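PDB 6L7N: lipase, class 3 from Penicillium roqueforti FM164, which probably hydrolyses the ester bonds of lipids such as triacylglycerols, as other fungal class 3 lipases of the alpha/beta-hydrolase fold do. Local coordinates for residues D3-F12 / V230-I238; F114-R122 / A151-L160. All blocks are in the same frame, centred on the assembly; numbering follows the deposited sequence.

Contact 1: D3-F12 / V230-I238; sequences DVSTSELNQF and VGASDIKVI
The backbone N of Asp3 donates to Ile235 O at 3.0 Å, and that of Val4 to Ala232 O, also at 3.0 Å. These bonds fasten the N-terminal run of the lipase to strand 235-238, an edge strand in the central sheet of its alpha/beta-hydrolase fold, and to the turn just before it. Ile235 O is met in its carbonyl plane, whereas the donor at Ala232 O is tilted 17° from that plane. Ala232 O also lies 3.3 Å from Asp3 CA, a CA-H...O contact that supplements the bond to Val4.

Apolar side chains from both segments pack behind these bonds. Val4 CG1 packs against Ile235 CG2 and, with the two side chains nearly perpendicular, against Val237 CG2. With CG1 anti to the carbonyl carbon (chi1 -56°) and the chain extended beyond it, Ile235 sets CD1 against Leu9 CD1 at 4.0 Å and at the edge of the Phe12 ring. Leu9 CD2 rests on Val230 O, 3.6 Å away.

Farther out, strand 219-222 pairs with 235-238 on its inner side, and Phe12 meets Tyr220 and Phe196 edge-to-face. The turn before the strand is braced by Gly231 N, which donates to Asp234 OD2. A capping box starts the helix: Glu8 N donates to Ser5 OG, and Ser5 N and Ser5 OG grip Glu8 OE1 from opposite faces of its carboxylate plane, OG at 2.8 Å.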
# COMPACT_ATOMS: atom_id res chain seq x y z
N ASP A 3 14.34 -13.42 8.97
CA ASP A 3 14.97 -13.33 7.66
C ASP A 3 14.01 -13.74 6.55
O ASP A 3 12.97 -14.36 6.79
CB ASP A 3 16.22 -14.21 7.60
CG ASP A 3 17.25 -13.81 8.63
OD1 ASP A 3 16.89 -13.18 9.64
OD2 ASP A 3 18.43 -14.14 8.41
N VAL A 4 14.38 -13.39 5.31
CA VAL A 4 13.66 -13.81 4.12
C VAL A 4 14.67 -14.29 3.10
O VAL A 4 15.88 -14.17 3.29
CB VAL A 4 12.78 -12.68 3.53
CG1 VAL A 4 11.71 -12.26 4.54
CG2 VAL A 4 13.64 -11.50 3.11
N SER A 5 14.17 -14.84 2.00
CA SER A 5 15.05 -15.29 0.94
C SER A 5 15.42 -14.13 0.01
O SER A 5 14.74 -13.10 -0.05
CB SER A 5 14.39 -16.41 0.14
OG SER A 5 13.32 -15.91 -0.63
N THR A 6 16.52 -14.31 -0.71
CA THR A 6 16.93 -13.29 -1.67
C THR A 6 15.83 -13.00 -2.68
O THR A 6 15.60 -11.85 -3.04
CB THR A 6 18.23 -13.72 -2.36
OG1 THR A 6 19.32 -13.55 -1.44
CG2 THR A 6 18.48 -12.89 -3.60
N SER A 7 15.11 -14.04 -3.13
CA SER A 7 14.04 -13.84 -4.10
C SER A 7 12.91 -13.00 -3.53
O SER A 7 12.41 -12.07 -4.18
CB SER A 7 13.50 -15.20 -4.55
OG SER A 7 12.27 -15.04 -5.23
N GLU A 8 12.47 -13.33 -2.31
CA GLU A 8 11.46 -12.53 -1.64
C GLU A 8 11.92 -11.09 -1.47
O GLU A 8 11.16 -10.14 -1.72
CB GLU A 8 11.12 -13.15 -0.28
CG GLU A 8 10.29 -14.41 -0.40
CD GLU A 8 10.28 -15.23 0.88
OE1 GLU A 8 11.37 -15.64 1.33
OE2 GLU A 8 9.19 -15.45 1.42
N LEU A 9 13.17 -10.90 -1.05
CA LEU A 9 13.71 -9.56 -0.89
C LEU A 9 13.71 -8.79 -2.21
O LEU A 9 13.38 -7.60 -2.24
CB LEU A 9 15.13 -9.63 -0.31
CG LEU A 9 15.84 -8.28 -0.15
CD1 LEU A 9 15.15 -7.44 0.92
CD2 LEU A 9 17.31 -8.48 0.17
N ASN A 10 14.09 -9.45 -3.30
CA ASN A 10 14.07 -8.80 -4.61
C ASN A 10 12.66 -8.33 -4.95
O ASN A 10 12.45 -7.19 -5.40
CB ASN A 10 14.60 -9.75 -5.68
CG ASN A 10 16.07 -10.08 -5.49
OD1 ASN A 10 16.79 -9.40 -4.76
ND2 ASN A 10 16.53 -11.13 -6.17
N GLN A 11 11.66 -9.20 -4.74
CA GLN A 11 10.28 -8.79 -4.99
C GLN A 11 9.88 -7.60 -4.12
O GLN A 11 9.23 -6.65 -4.60
CB GLN A 11 9.34 -9.98 -4.76
CG GLN A 11 9.49 -11.04 -5.81
CD GLN A 11 8.77 -12.32 -5.48
OE1 GLN A 11 7.57 -12.45 -5.73
NE2 GLN A 11 9.50 -13.27 -4.89
N PHE A 12 10.26 -7.63 -2.84
CA PHE A 12 9.83 -6.58 -1.92
C PHE A 12 10.48 -5.24 -2.29
O PHE A 12 9.81 -4.20 -2.27
CB PHE A 12 10.16 -6.96 -0.48
CG PHE A 12 9.53 -8.26 -0.02
CD1 PHE A 12 8.41 -8.79 -0.66
CD2 PHE A 12 10.06 -8.95 1.06
CE1 PHE A 12 7.83 -9.99 -0.23
CE2 PHE A 12 9.48 -10.15 1.50
CZ PHE A 12 8.38 -10.67 0.86
N VAL A 230 18.53 -2.80 2.75
CA VAL A 230 17.85 -3.87 3.47
C VAL A 230 18.46 -5.19 3.02
O VAL A 230 18.42 -5.53 1.83
CB VAL A 230 16.34 -3.84 3.21
CG1 VAL A 230 15.66 -4.92 4.02
CG2 VAL A 230 15.78 -2.45 3.56
N GLY A 231 19.03 -5.94 3.98
CA GLY A 231 19.53 -7.27 3.69
C GLY A 231 18.47 -8.34 3.92
O GLY A 231 17.41 -8.10 4.49
N ALA A 232 18.78 -9.56 3.45
CA ALA A 232 17.89 -10.69 3.72
C ALA A 232 17.70 -10.90 5.22
O ALA A 232 16.66 -11.40 5.65
CB ALA A 232 18.46 -11.96 3.07
N SER A 233 18.68 -10.51 6.02
CA SER A 233 18.59 -10.65 7.47
C SER A 233 17.97 -9.43 8.15
O SER A 233 17.91 -9.39 9.38
CB SER A 233 19.97 -10.90 8.06
OG SER A 233 20.84 -9.84 7.71
N ASP A 234 17.49 -8.45 7.39
CA ASP A 234 16.94 -7.23 7.98
C ASP A 234 15.41 -7.21 8.01
O ASP A 234 14.81 -6.16 8.29
CB ASP A 234 17.47 -6.01 7.24
CG ASP A 234 18.95 -5.79 7.46
OD1 ASP A 234 19.40 -5.91 8.63
OD2 ASP A 234 19.66 -5.54 6.47
N ILE A 235 14.76 -8.33 7.71
CA ILE A 235 13.30 -8.41 7.71
C ILE A 235 12.89 -9.58 8.60
O ILE A 235 13.32 -10.71 8.38
CB ILE A 235 12.72 -8.57 6.30
CG1 ILE A 235 13.20 -7.43 5.39
CG2 ILE A 235 11.20 -8.57 6.35
CD1 ILE A 235 12.63 -7.50 3.99
N LYS A 236 12.07 -9.29 9.61
CA LYS A 236 11.47 -10.30 10.47
C LYS A 236 10.00 -10.46 10.10
O LYS A 236 9.32 -9.48 9.81
CB LYS A 236 11.60 -9.89 11.94
CG LYS A 236 12.97 -9.37 12.33
CD LYS A 236 13.44 -9.96 13.64
CE LYS A 236 14.58 -9.14 14.23
NZ LYS A 236 15.52 -8.65 13.16
N VAL A 237 9.52 -11.70 10.09
CA VAL A 237 8.12 -11.95 9.75
C VAL A 237 7.37 -12.22 11.05
O VAL A 237 7.74 -13.10 11.83
CB VAL A 237 7.99 -13.10 8.74
CG1 VAL A 237 6.58 -13.17 8.19
CG2 VAL A 237 8.97 -12.89 7.61
N ILE A 238 6.34 -11.42 11.31
CA ILE A 238 5.55 -11.51 12.54
C ILE A 238 4.17 -12.02 12.16
O ILE A 238 3.50 -11.45 11.28
CB ILE A 238 5.47 -10.16 13.26
CG1 ILE A 238 6.86 -9.78 13.78
CG2 ILE A 238 4.51 -10.22 14.42
CD1 ILE A 238 7.47 -8.66 13.05

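Contact 2: F114-R122 / A151-L160; sequences FWGSWVLVR and AVATLAVADL
Ala151 opens the contact by setting its CB over the centre of the Phe114 ring, a CH-pi contact 3.5 Å from the centroid. The next residue, Val152, meets Ser117 CB, one turn beyond Phe114, through CG2 and Trp118 CB through CG1; the Ser117 hydroxyl turns back to Gly113 O. Leu155 reaches in two directions: CD1 touches Phe114 CB at 3.6 Å, while CB lies in plane at the edge of the Trp115 ring. Ala156 CB sits over the six-membered ring of Trp118, 3.6 Å from its centroid, and Arg122 CB covers the opposite face. With CG anti to its backbone N (chi1 -171°), Asp159 extends its carboxylate between Trp118 and Arg122. Its OD2 accepts from Trp118 NE1 at 2.7 Å through the anti lone pair, nearly straight at 168°, and from Arg122 NH1 at 3.1 Å on the syn side, though out of the carboxylate plane, a salt bridge. OD1 is paired with Lys163, so two cations probably stabilise this buried charge. Leu160 CG closes on Trp118 CZ2. A leucine in place of Trp118 has no N-H to give and would probably leave Asp159 OD2 short of a donor and open a gap beside Ala156 and Leu160. Trp118 acts as a knob in a hole of Val152, Ala156, Asp159 and Leu160, where segments 114-122 and 151-160 cross at -60°, the second on the helix after the probable nucleophile elbow of an alpha/beta-hydrolase.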
# COMPACT_ATOMS: atom_id res chain seq x y z
N PHE A 114 -10.41 5.85 5.01
CA PHE A 114 -9.78 5.05 3.96
C PHE A 114 -10.83 4.42 3.05
O PHE A 114 -10.70 4.44 1.82
CB PHE A 114 -8.90 3.96 4.59
CG PHE A 114 -7.84 4.49 5.52
CD1 PHE A 114 -7.18 5.69 5.24
CD2 PHE A 114 -7.48 3.79 6.65
CE1 PHE A 114 -6.19 6.16 6.09
CE2 PHE A 114 -6.49 4.26 7.51
CZ PHE A 114 -5.85 5.46 7.23
N TRP A 115 -11.87 3.81 3.65
CA TRP A 115 -12.93 3.22 2.84
C TRP A 115 -13.57 4.27 1.94
O TRP A 115 -13.85 4.00 0.78
CB TRP A 115 -13.99 2.58 3.73
CG TRP A 115 -15.06 1.93 2.93
CD1 TRP A 115 -16.36 2.34 2.79
CD2 TRP A 115 -14.91 0.78 2.11
NE1 TRP A 115 -17.03 1.48 1.95
CE2 TRP A 115 -16.15 0.53 1.51
CE3 TRP A 115 -13.84 -0.07 1.83
CZ2 TRP A 115 -16.35 -0.54 0.64
CZ3 TRP A 115 -14.04 -1.13 0.97
CH2 TRP A 115 -15.29 -1.35 0.38
N GLY A 116 -13.82 5.46 2.49
CA GLY A 116 -14.39 6.53 1.68
C GLY A 116 -13.51 6.89 0.50
O GLY A 116 -14.01 7.14 -0.61
N SER A 117 -12.19 6.92 0.71
CA SER A 117 -11.29 7.24 -0.40
C SER A 117 -11.37 6.17 -1.49
O SER A 117 -11.31 6.48 -2.68
CB SER A 117 -9.86 7.41 0.10
OG SER A 117 -9.79 8.44 1.08
N TRP A 118 -11.51 4.90 -1.09
CA TRP A 118 -11.66 3.85 -2.10
C TRP A 118 -13.02 3.93 -2.81
O TRP A 118 -13.09 3.81 -4.04
CB TRP A 118 -11.46 2.46 -1.48
CG TRP A 118 -11.91 1.30 -2.35
CD1 TRP A 118 -12.80 0.32 -2.01
CD2 TRP A 118 -11.49 1.00 -3.70
NE1 TRP A 118 -12.97 -0.57 -3.06
CE2 TRP A 118 -12.18 -0.17 -4.10
CE3 TRP A 118 -10.61 1.60 -4.60
CZ2 TRP A 118 -12.01 -0.74 -5.37
CZ3 TRP A 118 -10.45 1.03 -5.85
CH2 TRP A 118 -11.13 -0.13 -6.22
N VAL A 119 -14.11 4.13 -2.06
CA VAL A 119 -15.42 4.13 -2.71
C VAL A 119 -15.52 5.29 -3.69
O VAL A 119 -16.21 5.18 -4.71
CB VAL A 119 -16.59 4.18 -1.69
CG1 VAL A 119 -16.75 2.85 -0.98
CG2 VAL A 119 -16.40 5.29 -0.73
N LEU A 120 -14.80 6.39 -3.43
CA LEU A 120 -14.84 7.54 -4.33
C LEU A 120 -14.33 7.21 -5.73
O LEU A 120 -14.82 7.77 -6.72
CB LEU A 120 -14.04 8.69 -3.73
CG LEU A 120 -14.28 10.07 -4.34
CD1 LEU A 120 -15.66 10.57 -3.93
CD2 LEU A 120 -13.19 11.05 -3.94
N VAL A 121 -13.33 6.34 -5.84
CA VAL A 121 -12.70 6.01 -7.13
C VAL A 121 -13.10 4.63 -7.65
O VAL A 121 -12.78 4.30 -8.82
CB VAL A 121 -11.16 6.12 -7.04
CG1 VAL A 121 -10.73 7.55 -6.93
CG2 VAL A 121 -10.62 5.30 -5.87
N ARG A 122 -13.82 3.85 -6.84
CA ARG A 122 -14.02 2.43 -7.09
C ARG A 122 -14.68 2.15 -8.44
O ARG A 122 -14.23 1.27 -9.19
CB ARG A 122 -14.85 1.86 -5.94
CG ARG A 122 -15.50 0.52 -6.20
CD ARG A 122 -15.95 -0.09 -4.89
NE ARG A 122 -17.11 0.58 -4.33
CZ ARG A 122 -17.87 0.06 -3.37
NH1 ARG A 122 -17.57 -1.14 -2.89
NH2 ARG A 122 -18.91 0.72 -2.91
N ALA A 151 -3.05 2.09 2.97
CA ALA A 151 -4.33 1.76 3.60
C ALA A 151 -5.41 1.65 2.54
O ALA A 151 -6.13 0.65 2.48
CB ALA A 151 -4.68 2.79 4.67
N VAL A 152 -5.46 2.61 1.61
CA VAL A 152 -6.46 2.53 0.56
C VAL A 152 -6.22 1.29 -0.29
O VAL A 152 -7.16 0.55 -0.63
CB VAL A 152 -6.45 3.81 -0.29
CG1 VAL A 152 -7.37 3.67 -1.50
CG2 VAL A 152 -6.84 5.05 0.55
N ALA A 153 -4.95 1.00 -0.56
CA ALA A 153 -4.62 -0.17 -1.37
C ALA A 153 -5.17 -1.42 -0.72
O ALA A 153 -5.82 -2.25 -1.38
CB ALA A 153 -3.11 -0.27 -1.55
N THR A 154 -5.00 -1.53 0.60
CA THR A 154 -5.47 -2.72 1.30
C THR A 154 -6.97 -2.90 1.09
O THR A 154 -7.43 -3.96 0.63
CB THR A 154 -5.11 -2.61 2.78
OG1 THR A 154 -3.69 -2.51 2.92
CG2 THR A 154 -5.62 -3.82 3.54
N LEU A 155 -7.75 -1.84 1.31
CA LEU A 155 -9.19 -2.02 1.20
C LEU A 155 -9.57 -2.26 -0.24
O LEU A 155 -10.42 -3.11 -0.54
CB LEU A 155 -9.95 -0.82 1.77
CG LEU A 155 -9.75 -0.67 3.29
CD1 LEU A 155 -10.16 0.70 3.77
CD2 LEU A 155 -10.56 -1.75 4.01
N ALA A 156 -8.86 -1.60 -1.17
CA ALA A 156 -9.17 -1.83 -2.57
C ALA A 156 -8.93 -3.28 -2.93
O ALA A 156 -9.81 -3.94 -3.50
CB ALA A 156 -8.34 -0.89 -3.45
N VAL A 157 -7.78 -3.83 -2.50
CA VAL A 157 -7.50 -5.22 -2.82
C VAL A 157 -8.61 -6.09 -2.28
O VAL A 157 -9.17 -6.93 -3.00
CB VAL A 157 -6.16 -5.68 -2.23
CG1 VAL A 157 -5.84 -7.06 -2.75
CG2 VAL A 157 -5.10 -4.80 -2.60
N ALA A 158 -8.96 -5.89 -1.01
CA ALA A 158 -9.89 -6.82 -0.39
C ALA A 158 -11.21 -6.79 -1.14
O ALA A 158 -11.80 -7.83 -1.47
CB ALA A 158 -10.08 -6.48 1.09
N ASP A 159 -11.62 -5.58 -1.53
CA ASP A 159 -12.89 -5.41 -2.22
C ASP A 159 -12.82 -6.03 -3.59
O ASP A 159 -13.71 -6.80 -3.99
CB ASP A 159 -13.21 -3.92 -2.30
CG ASP A 159 -14.61 -3.64 -2.80
OD1 ASP A 159 -15.48 -4.54 -2.79
OD2 ASP A 159 -14.83 -2.49 -3.19
N LEU A 160 -11.73 -5.76 -4.32
CA LEU A 160 -11.59 -6.31 -5.66
C LEU A 160 -11.52 -7.82 -5.63
O LEU A 160 -11.89 -8.48 -6.61
CB LEU A 160 -10.35 -5.75 -6.35
CG LEU A 160 -10.48 -4.26 -6.69
CD1 LEU A 160 -9.14 -3.70 -7.14
CD2 LEU A 160 -11.57 -4.04 -7.75

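How the contacts relate
Contact 1 lies at the surface, at one margin of the central sheet, whereas contact 2 is buried between two helices; their centres lie about 27 Å apart, on opposite sides of the chain's centre, and they share no helix or strand. Backbone hydrogen bonds tie the chain terminus in contact 1, with mainly aliphatic packing behind them. In contact 2 the bonds across the helices are made by side chains, and aromatic rings and a shared carboxylate replace main-chain pairing. Along the sequence, contact 2 is nested within the long loop that contact 1 closes. The pair illustrates how chemistry follows position in a fold.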